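Local coordinates for protein choline kinase (Streptococcus pneumoniae, PDB 4R78) that probably catalyses the transfer of a phosphate group from ATP to choline, giving phosphocholine, as a choline kinase with a protein kinase-like fold, at residues S121-F126 with S234-Q239; C193-V198 with P223-A228; A148-I153 with N174-L179. All blocks are in the same frame, centred on the assembly; numbering follows the deposited sequence.

Contact 1: S121-F126 with S234-Q239; sequences SIKTKF and SEFTSQ
The rings of Phe126 and Phe236 arrive from opposite directions and lie nearly parallel but so far displaced that they barely overlap. Their planes are 23° from parallel and their centroids 5.3 Å apart, the nearest approach being Phe126 CZ to Phe236 CE1 at 3.4 Å. Ile122 completes the apolar set from the preceding helix. Its CG2 methyl lies at the edge of the Phe236 ring, 4.1 Å from CE2, and also rests against Ser234, with Ile122 CG2 3.6 Å from Ser234 OG. Phe244 meets the Phe126 ring edge-to-face, and Leu230 touches both Ile122 and Phe236.

The polar contacts across the interface come from one long side chain. Lys123 starts with CG beside its own backbone N (chi1 -73°) and then runs extended, sliding past Phe236 until the ammonium meets two successive backbone carbonyls. Lys123 NZ forms weak hydrogen bonds to Ser234 O at 3.2 Å and to Glu235 O at 3.4 Å. On the way, Lys123 CE packs 3.9 Å from Phe236 CD2. A long, weak ion pair links the same nitrogen to Glu240.

A backbone turn shapes each side. A type I turn from Ile122 to Lys125 separates helix 119-122 from helix 126-137, and Thr124 OG1 donates to Ser121 O at 2.7 Å. Across from it, Glu235, with its positive phi, is the C-prime residue of the Schellman motif that ends helix 223-233.

The chemistry therefore divides into a buried aliphatic-aromatic patch and a lysine set at the C-terminal end of helix 223-233, against the carbonyls just past its last turn, where the local negative potential would probably favour an ammonium group though each bond is weak.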
loop_
_atom_site.group_PDB
_atom_site.type_symbol
_atom_site.label_atom_id
_atom_site.label_comp_id
_atom_site.label_asym_id
_atom_site.label_seq_id
_atom_site.Cartn_x
_atom_site.Cartn_y
_atom_site.Cartn_z
ATOM N N SER A 121 -17.390 -5.527 -0.648
ATOM C CA SER A 121 -17.329 -6.305 0.585
ATOM C C SER A 121 -16.754 -5.507 1.755
ATOM O O SER A 121 -17.145 -5.727 2.897
ATOM C CB SER A 121 -16.586 -7.630 0.391
ATOM O OG SER A 121 -15.280 -7.432 -0.109
ATOM N N ILE A 122 -15.847 -4.571 1.470
ATOM C CA ILE A 122 -15.277 -3.721 2.515
ATOM C C ILE A 122 -16.359 -2.858 3.178
ATOM O O ILE A 122 -16.313 -2.597 4.382
ATOM C CB ILE A 122 -14.089 -2.864 1.978
ATOM C CG1 ILE A 122 -13.138 -2.484 3.115
ATOM C CG2 ILE A 122 -14.572 -1.639 1.223
ATOM C CD1 ILE A 122 -11.741 -2.112 2.650
ATOM N N LYS A 123 -17.355 -2.461 2.389
ATOM C CA LYS A 123 -18.433 -1.598 2.867
ATOM C C LYS A 123 -19.409 -2.295 3.821
ATOM O O LYS A 123 -20.185 -1.632 4.508
ATOM C CB LYS A 123 -19.161 -0.957 1.681
ATOM C CG LYS A 123 -18.334 0.125 1.001
ATOM C CD LYS A 123 -18.776 0.384 -0.427
ATOM C CE LYS A 123 -17.757 1.253 -1.144
ATOM N NZ LYS A 123 -18.278 1.763 -2.442
ATOM N N THR A 124 -19.357 -3.624 3.869
ATOM C CA THR A 124 -20.168 -4.391 4.814
ATOM C C THR A 124 -19.451 -4.651 6.140
ATOM O O THR A 124 -20.039 -5.231 7.056
ATOM C CB THR A 124 -20.626 -5.752 4.223
ATOM O OG1 THR A 124 -19.490 -6.607 4.020
ATOM C CG2 THR A 124 -21.369 -5.556 2.903
ATOM N N LYS A 125 -18.194 -4.217 6.249
ATOM C CA LYS A 125 -17.345 -4.625 7.373
ATOM C C LYS A 125 -16.702 -3.477 8.152
ATOM O O LYS A 125 -15.607 -3.633 8.709
ATOM C CB LYS A 125 -16.276 -5.606 6.890
ATOM C CG LYS A 125 -16.851 -6.934 6.420
ATOM C CD LYS A 125 -15.812 -7.749 5.685
ATOM C CE LYS A 125 -16.436 -8.960 4.997
ATOM N NZ LYS A 125 -16.935 -9.990 5.956
ATOM N N PHE A 126 -17.394 -2.343 8.212
ATOM C CA PHE A 126 -16.932 -1.186 8.989
ATOM C C PHE A 126 -16.769 -1.542 10.464
ATOM O O PHE A 126 -15.885 -1.010 11.138
ATOM C CB PHE A 126 -17.915 -0.016 8.858
ATOM C CG PHE A 126 -17.847 0.717 7.537
ATOM C CD1 PHE A 126 -17.140 0.200 6.452
ATOM C CD2 PHE A 126 -18.533 1.920 7.374
ATOM C CE1 PHE A 126 -17.098 0.883 5.236
ATOM C CE2 PHE A 126 -18.500 2.605 6.162
ATOM C CZ PHE A 126 -17.782 2.086 5.094
ATOM N N SER A 234 -11.574 2.580 -2.501
ATOM C CA SER A 234 -12.844 1.849 -2.564
ATOM C C SER A 234 -14.011 2.714 -3.040
ATOM O O SER A 234 -15.165 2.273 -3.013
ATOM C CB SER A 234 -13.178 1.214 -1.214
ATOM O OG SER A 234 -12.337 0.107 -0.945
ATOM N N GLU A 235 -13.703 3.939 -3.467
ATOM C CA GLU A 235 -14.706 4.896 -3.957
ATOM C C GLU A 235 -15.913 5.011 -3.020
ATOM O O GLU A 235 -17.061 4.818 -3.429
ATOM C CB GLU A 235 -15.138 4.546 -5.387
ATOM C CG GLU A 235 -14.009 4.606 -6.406
ATOM C CD GLU A 235 -14.514 4.560 -7.832
ATOM O OE1 GLU A 235 -15.424 5.347 -8.168
ATOM O OE2 GLU A 235 -13.987 3.750 -8.615
ATOM N N PHE A 236 -15.635 5.312 -1.756
ATOM C CA PHE A 236 -16.680 5.535 -0.765
ATOM C C PHE A 236 -17.576 6.692 -1.186
ATOM O O PHE A 236 -17.099 7.713 -1.685
ATOM C CB PHE A 236 -16.064 5.884 0.591
ATOM C CG PHE A 236 -15.637 4.696 1.424
ATOM C CD1 PHE A 236 -15.621 4.801 2.812
ATOM C CD2 PHE A 236 -15.242 3.489 0.839
ATOM C CE1 PHE A 236 -15.213 3.731 3.608
ATOM C CE2 PHE A 236 -14.842 2.410 1.631
ATOM C CZ PHE A 236 -14.829 2.536 3.016
ATOM N N THR A 237 -18.876 6.525 -0.977
ATOM C CA THR A 237 -19.827 7.623 -1.104
ATOM C C THR A 237 -19.661 8.551 0.093
ATOM O O THR A 237 -18.991 8.195 1.065
ATOM C CB THR A 237 -21.264 7.102 -1.084
ATOM O OG1 THR A 237 -21.493 6.424 0.157
ATOM C CG2 THR A 237 -21.506 6.141 -2.241
ATOM N N SER A 238 -20.284 9.725 0.039
ATOM C CA SER A 238 -20.295 10.628 1.192
ATOM C C SER A 238 -20.898 9.956 2.428
ATOM O O SER A 238 -20.401 10.146 3.538
ATOM C CB SER A 238 -21.025 11.934 0.868
ATOM O OG SER A 238 -22.382 11.708 0.545
ATOM N N GLN A 239 -21.946 9.155 2.233
ATOM C CA GLN A 239 -22.598 8.443 3.339
ATOM C C GLN A 239 -21.646 7.437 3.984
ATOM O O GLN A 239 -21.602 7.307 5.208
ATOM C CB GLN A 239 -23.870 7.723 2.873
ATOM C CG GLN A 239 -25.013 8.634 2.439
ATOM C CD GLN A 239 -24.880 9.132 1.009
ATOM O OE1 GLN A 239 -24.025 8.672 0.245
ATOM N NE2 GLN A 239 -25.732 10.081 0.640
#

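Contact 2: C193-V198 with P223-A228; sequences CHIDLV and PMWDLA
Ile195 lays its CD1 methyl over one face of the Trp225 indole, 4.2 Å from the centroid of the five-membered ring, a CH-pi contact in which the two side chains cross obliquely. The indole nitrogen also meets the backbone: Trp225 NE1 donates to Ile195 O at 3.0 Å in an almost straight bond (176°); the oxygen lies in the indole plane, while the nitrogen stands above the plane of the carbonyl. With CG placed opposite the backbone N (chi1 172°), the tryptophan leans out from the helix toward the loop.

Asp226 works as a fork. Its OD2 accepts from His194 N at 2.9 Å through the syn lone pair, while OD1 accepts from Ile195 N at 2.8 Å on the syn side, 17° out of the carboxylate plane. OD2 is gripped a second time by His137, so this buried carboxylate has three donors. Leu197 closes the flank, with CD1 3.3 Å from Asp226 O.

A helix aspartate clasping two consecutive loop amides recalls the way an aspartate of helix F holds the catalytic loop in protein kinases; the His194-Ile195-Asp196 sequence, ahead of the AMP-pocket residue Asn201, is consistent with that loop in the kinase-like fold.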
loop_
_atom_site.group_PDB
_atom_site.type_symbol
_atom_site.label_atom_id
_atom_site.label_comp_id
_atom_site.label_asym_id
_atom_site.label_seq_id
_atom_site.Cartn_x
_atom_site.Cartn_y
_atom_site.Cartn_z
ATOM N N CYS A 193 1.419 4.404 10.213
ATOM C CA CYS A 193 0.405 4.253 9.155
ATOM C C CYS A 193 0.734 3.098 8.214
ATOM O O CYS A 193 1.903 2.743 8.042
ATOM C CB CYS A 193 0.294 5.529 8.317
ATOM S SG CYS A 193 -0.376 6.983 9.166
ATOM N N HIS A 194 -0.303 2.534 7.597
ATOM C CA HIS A 194 -0.149 1.486 6.589
ATOM C C HIS A 194 0.300 2.062 5.249
ATOM O O HIS A 194 1.162 1.482 4.585
ATOM C CB HIS A 194 -1.457 0.712 6.419
ATOM C CG HIS A 194 -1.375 -0.406 5.429
ATOM N ND1 HIS A 194 -1.391 -0.199 4.066
ATOM C CD2 HIS A 194 -1.281 -1.746 5.604
ATOM C CE1 HIS A 194 -1.300 -1.361 3.445
ATOM N NE2 HIS A 194 -1.239 -2.316 4.356
ATOM N N ILE A 195 -0.302 3.194 4.869
ATOM C CA ILE A 195 0.021 3.971 3.653
ATOM C C ILE A 195 -0.565 3.493 2.313
ATOM O O ILE A 195 -0.491 4.218 1.316
ATOM C CB ILE A 195 1.572 4.147 3.442
ATOM C CG1 ILE A 195 2.218 4.770 4.695
ATOM C CG2 ILE A 195 1.894 4.953 2.167
ATOM C CD1 ILE A 195 1.834 6.230 4.977
ATOM N N ASP A 196 -1.164 2.302 2.287
ATOM C CA ASP A 196 -1.616 1.706 1.022
ATOM C C ASP A 196 -2.895 0.881 1.227
ATOM O O ASP A 196 -2.920 -0.329 0.966
ATOM C CB ASP A 196 -0.531 0.885 0.301
ATOM C CG ASP A 196 -0.941 0.466 -1.102
ATOM O OD1 ASP A 196 -1.746 1.186 -1.734
ATOM O OD2 ASP A 196 -0.460 -0.584 -1.576
ATOM N N LEU A 197 -3.967 1.548 1.656
ATOM C CA LEU A 197 -5.208 0.863 2.033
ATOM C C LEU A 197 -6.167 0.565 0.866
ATOM O O LEU A 197 -7.355 0.914 0.907
ATOM C CB LEU A 197 -5.914 1.603 3.181
ATOM C CG LEU A 197 -5.170 1.610 4.523
ATOM C CD1 LEU A 197 -5.946 2.419 5.539
ATOM C CD2 LEU A 197 -4.907 0.203 5.050
ATOM N N VAL A 198 -5.642 -0.079 -0.174
ATOM C CA VAL A 198 -6.492 -0.682 -1.206
ATOM C C VAL A 198 -7.320 -1.807 -0.570
ATOM O O VAL A 198 -6.856 -2.463 0.367
ATOM C CB VAL A 198 -5.677 -1.206 -2.424
ATOM C CG1 VAL A 198 -5.069 -0.051 -3.207
ATOM C CG2 VAL A 198 -4.584 -2.194 -1.993
ATOM N N PRO A 223 -2.401 10.207 10.079
ATOM C CA PRO A 223 -3.414 9.169 9.873
ATOM C C PRO A 223 -4.476 9.488 8.818
ATOM O O PRO A 223 -5.063 8.560 8.249
ATOM C CB PRO A 223 -4.058 9.037 11.254
ATOM C CG PRO A 223 -2.947 9.333 12.176
ATOM C CD PRO A 223 -2.205 10.478 11.516
ATOM N N MET A 224 -4.711 10.770 8.538
ATOM C CA MET A 224 -5.679 11.129 7.506
ATOM C C MET A 224 -5.250 10.667 6.110
ATOM O O MET A 224 -6.084 10.529 5.220
ATOM C CB MET A 224 -6.018 12.625 7.533
ATOM C CG MET A 224 -6.799 13.085 8.771
ATOM S SD MET A 224 -8.297 12.131 9.125
ATOM C CE MET A 224 -7.701 11.024 10.403
ATOM N N TRP A 225 -3.956 10.391 5.932
ATOM C CA TRP A 225 -3.486 9.757 4.698
ATOM C C TRP A 225 -4.147 8.387 4.536
ATOM O O TRP A 225 -4.654 8.050 3.461
ATOM C CB TRP A 225 -1.959 9.608 4.704
ATOM C CG TRP A 225 -1.437 8.798 3.547
ATOM C CD1 TRP A 225 -1.461 7.436 3.427
ATOM C CD2 TRP A 225 -0.817 9.296 2.354
ATOM N NE1 TRP A 225 -0.902 7.055 2.234
ATOM C CE2 TRP A 225 -0.497 8.172 1.553
ATOM C CE3 TRP A 225 -0.511 10.578 1.876
ATOM C CZ2 TRP A 225 0.125 8.290 0.306
ATOM C CZ3 TRP A 225 0.113 10.694 0.631
ATOM C CH2 TRP A 225 0.416 9.554 -0.139
ATOM N N ASP A 226 -4.128 7.594 5.607
ATOM C CA ASP A 226 -4.721 6.258 5.573
ATOM C C ASP A 226 -6.228 6.310 5.322
ATOM O O ASP A 226 -6.766 5.506 4.556
ATOM C CB ASP A 226 -4.422 5.489 6.861
ATOM C CG ASP A 226 -3.075 4.783 6.837
ATOM O OD1 ASP A 226 -2.356 4.853 5.812
ATOM O OD2 ASP A 226 -2.747 4.152 7.858
ATOM N N LEU A 227 -6.907 7.259 5.962
ATOM C CA LEU A 227 -8.338 7.414 5.749
ATOM C C LEU A 227 -8.642 7.807 4.300
ATOM O O LEU A 227 -9.532 7.227 3.671
ATOM C CB LEU A 227 -8.943 8.406 6.747
ATOM C CG LEU A 227 -9.334 7.829 8.113
ATOM C CD1 LEU A 227 -8.161 7.258 8.911
ATOM C CD2 LEU A 227 -10.043 8.871 8.924
ATOM N N ALA A 228 -7.874 8.756 3.767
ATOM C CA ALA A 228 -7.998 9.146 2.365
ATOM C C ALA A 228 -7.830 7.953 1.429
ATOM O O ALA A 228 -8.607 7.789 0.492
ATOM C CB ALA A 228 -7.013 10.249 2.023
#

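Contact 3: A148-I153 with N174-L179; sequences APFEEI and NAVFSL
The first turn of helix 149-159 runs beside the last turn of helix 169-177, the backbones coming nearest at Phe150 and Phe177, whose CA atoms are 6.8 Å apart. These two aromatic side chains slide past each other in opposite directions, their rings inclined at 48° with centroids 5.7 Å apart, an oblique meeting. Phe177 reaches back over the neighbouring helix, its CE1 lying 3.8 Å from Phe150 CB and its CZ 3.7 Å from Phe150 O. Phe150 points the other way and sets its ring edge against a carbonyl, with CE1 3.3 Å from Val176 O, the oxygen that accepts the backbone N-H of Leu179.

One turn further on, the branches of Ile153 divide the work. CG2, opposite the backbone N, touches Phe177 CE2 at 3.9 Å; CG1, placed beside that N (chi1 -69°), carries CD1 to Val176 CG1, also at 3.9 Å. The junction is thus one of van der Waals packing, the rings resting on each other and on backbone carbonyls.

Helix 257-280 packs against it, Leu266 touching both Phe150 and Val176 and Ile270 touching Ile153. Helix 288-303 adds Leu300 against Val176, while Leu183 of helix 179-186 packs on the Phe150 ring.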
loop_
_atom_site.group_PDB
_atom_site.type_symbol
_atom_site.label_atom_id
_atom_site.label_comp_id
_atom_site.label_asym_id
_atom_site.label_seq_id
_atom_site.Cartn_x
_atom_site.Cartn_y
_atom_site.Cartn_z
ATOM N N ALA A 148 7.047 11.470 3.394
ATOM C CA ALA A 148 7.126 12.842 2.934
ATOM C C ALA A 148 6.553 12.861 1.519
ATOM O O ALA A 148 7.271 12.589 0.553
ATOM C CB ALA A 148 8.573 13.315 2.954
ATOM N N PRO A 149 5.242 13.157 1.392
ATOM C CA PRO A 149 4.529 13.021 0.115
ATOM C C PRO A 149 5.136 13.836 -1.030
ATOM O O PRO A 149 5.141 13.388 -2.173
ATOM C CB PRO A 149 3.124 13.542 0.441
ATOM C CG PRO A 149 2.986 13.374 1.917
ATOM C CD PRO A 149 4.351 13.642 2.465
ATOM N N PHE A 150 5.652 15.019 -0.718
ATOM C CA PHE A 150 6.208 15.903 -1.740
ATOM C C PHE A 150 7.596 15.451 -2.173
ATOM O O PHE A 150 7.943 15.534 -3.354
ATOM C CB PHE A 150 6.152 17.358 -1.258
ATOM C CG PHE A 150 4.759 17.792 -0.882
ATOM C CD1 PHE A 150 3.866 18.216 -1.862
ATOM C CD2 PHE A 150 4.318 17.715 0.441
ATOM C CE1 PHE A 150 2.567 18.589 -1.534
ATOM C CE2 PHE A 150 3.013 18.084 0.782
ATOM C CZ PHE A 150 2.135 18.520 -0.213
ATOM N N GLU A 151 8.363 14.912 -1.227
ATOM C CA GLU A 151 9.613 14.228 -1.550
ATOM C C GLU A 151 9.345 12.965 -2.378
ATOM O O GLU A 151 10.127 12.617 -3.264
ATOM C CB GLU A 151 10.372 13.847 -0.278
ATOM C CG GLU A 151 11.055 15.001 0.446
ATOM C CD GLU A 151 11.791 14.547 1.701
ATOM O OE1 GLU A 151 11.912 15.352 2.651
ATOM O OE2 GLU A 151 12.243 13.380 1.744
ATOM N N GLU A 152 8.234 12.287 -2.086
ATOM C CA GLU A 152 7.863 11.074 -2.813
ATOM C C GLU A 152 7.616 11.363 -4.292
ATOM O O GLU A 152 8.072 10.618 -5.160
ATOM C CB GLU A 152 6.638 10.407 -2.182
ATOM C CG GLU A 152 6.394 8.972 -2.648
ATOM C CD GLU A 152 7.153 7.929 -1.839
ATOM O OE1 GLU A 152 6.809 6.735 -1.957
ATOM O OE2 GLU A 152 8.077 8.289 -1.079
ATOM N N ILE A 153 6.901 12.450 -4.575
ATOM C CA ILE A 153 6.721 12.911 -5.951
ATOM C C ILE A 153 8.074 13.061 -6.656
ATOM O O ILE A 153 8.259 12.563 -7.767
ATOM C CB ILE A 153 5.917 14.237 -6.006
ATOM C CG1 ILE A 153 4.462 13.987 -5.593
ATOM C CG2 ILE A 153 5.979 14.867 -7.405
ATOM C CD1 ILE A 153 3.715 15.231 -5.134
ATOM N N ASN A 174 2.595 22.337 -9.751
ATOM C CA ASN A 174 2.681 23.507 -8.883
ATOM C C ASN A 174 1.476 23.636 -7.952
ATOM O O ASN A 174 1.620 24.015 -6.787
ATOM C CB ASN A 174 2.883 24.788 -9.699
ATOM C CG ASN A 174 4.215 24.817 -10.437
ATOM O OD1 ASN A 174 4.323 25.412 -11.504
ATOM N ND2 ASN A 174 5.234 24.175 -9.871
ATOM N N ALA A 175 0.290 23.315 -8.461
ATOM C CA ALA A 175 -0.916 23.324 -7.634
ATOM C C ALA A 175 -0.839 22.267 -6.530
ATOM O O ALA A 175 -1.225 22.524 -5.393
ATOM C CB ALA A 175 -2.164 23.129 -8.489
ATOM N N VAL A 176 -0.329 21.085 -6.870
ATOM C CA VAL A 176 -0.136 20.020 -5.883
ATOM C C VAL A 176 0.876 20.444 -4.810
ATOM O O VAL A 176 0.606 20.310 -3.612
ATOM C CB VAL A 176 0.271 18.685 -6.553
ATOM C CG1 VAL A 176 0.682 17.649 -5.504
ATOM C CG2 VAL A 176 -0.877 18.150 -7.394
ATOM N N PHE A 177 2.018 20.981 -5.238
ATOM C CA PHE A 177 3.054 21.420 -4.295
ATOM C C PHE A 177 2.621 22.593 -3.410
ATOM O O PHE A 177 3.194 22.804 -2.339
ATOM C CB PHE A 177 4.369 21.739 -5.021
ATOM C CG PHE A 177 5.262 20.539 -5.229
ATOM C CD1 PHE A 177 6.233 20.203 -4.290
ATOM C CD2 PHE A 177 5.134 19.749 -6.367
ATOM C CE1 PHE A 177 7.063 19.095 -4.482
ATOM C CE2 PHE A 177 5.959 18.636 -6.566
ATOM C CZ PHE A 177 6.923 18.313 -5.621
ATOM N N SER A 178 1.616 23.351 -3.858
ATOM C CA SER A 178 1.078 24.453 -3.058
ATOM C C SER A 178 0.345 23.941 -1.818
ATOM O O SER A 178 0.143 24.684 -0.856
ATOM C CB SER A 178 0.156 25.353 -3.892
ATOM O OG SER A 178 -1.140 24.795 -4.028
ATOM N N LEU A 179 -0.043 22.667 -1.839
ATOM C CA LEU A 179 -0.742 22.054 -0.711
ATOM C C LEU A 179 0.152 21.821 0.506
ATOM O O LEU A 179 -0.352 21.659 1.620
ATOM C CB LEU A 179 -1.421 20.749 -1.145
ATOM C CG LEU A 179 -2.473 20.881 -2.255
ATOM C CD1 LEU A 179 -2.924 19.510 -2.747
ATOM C CD2 LEU A 179 -3.670 21.722 -1.814
#

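Contact 1 is the outermost pairing along the chain: residues 121-126 come first and 234-239 last, with contact 3 and then contact 2 closing in series between them. Contact 2 is also central in space, its centre about 15 Å from that of contact 1 and 17 Å from that of contact 3, whereas contacts 1 and 3 are 28 Å apart between centres. Helix 223-233 carries half of contact 2 and ends where the second segment of contact 1 begins. Toward contact 3 the link is direct packing, Trp225 CZ3 lying 4.1 Å from Pro149 CG. Together they join loop and helices across the mainly helical part of the kinase-like fold, with contact 2 nearest the AMP.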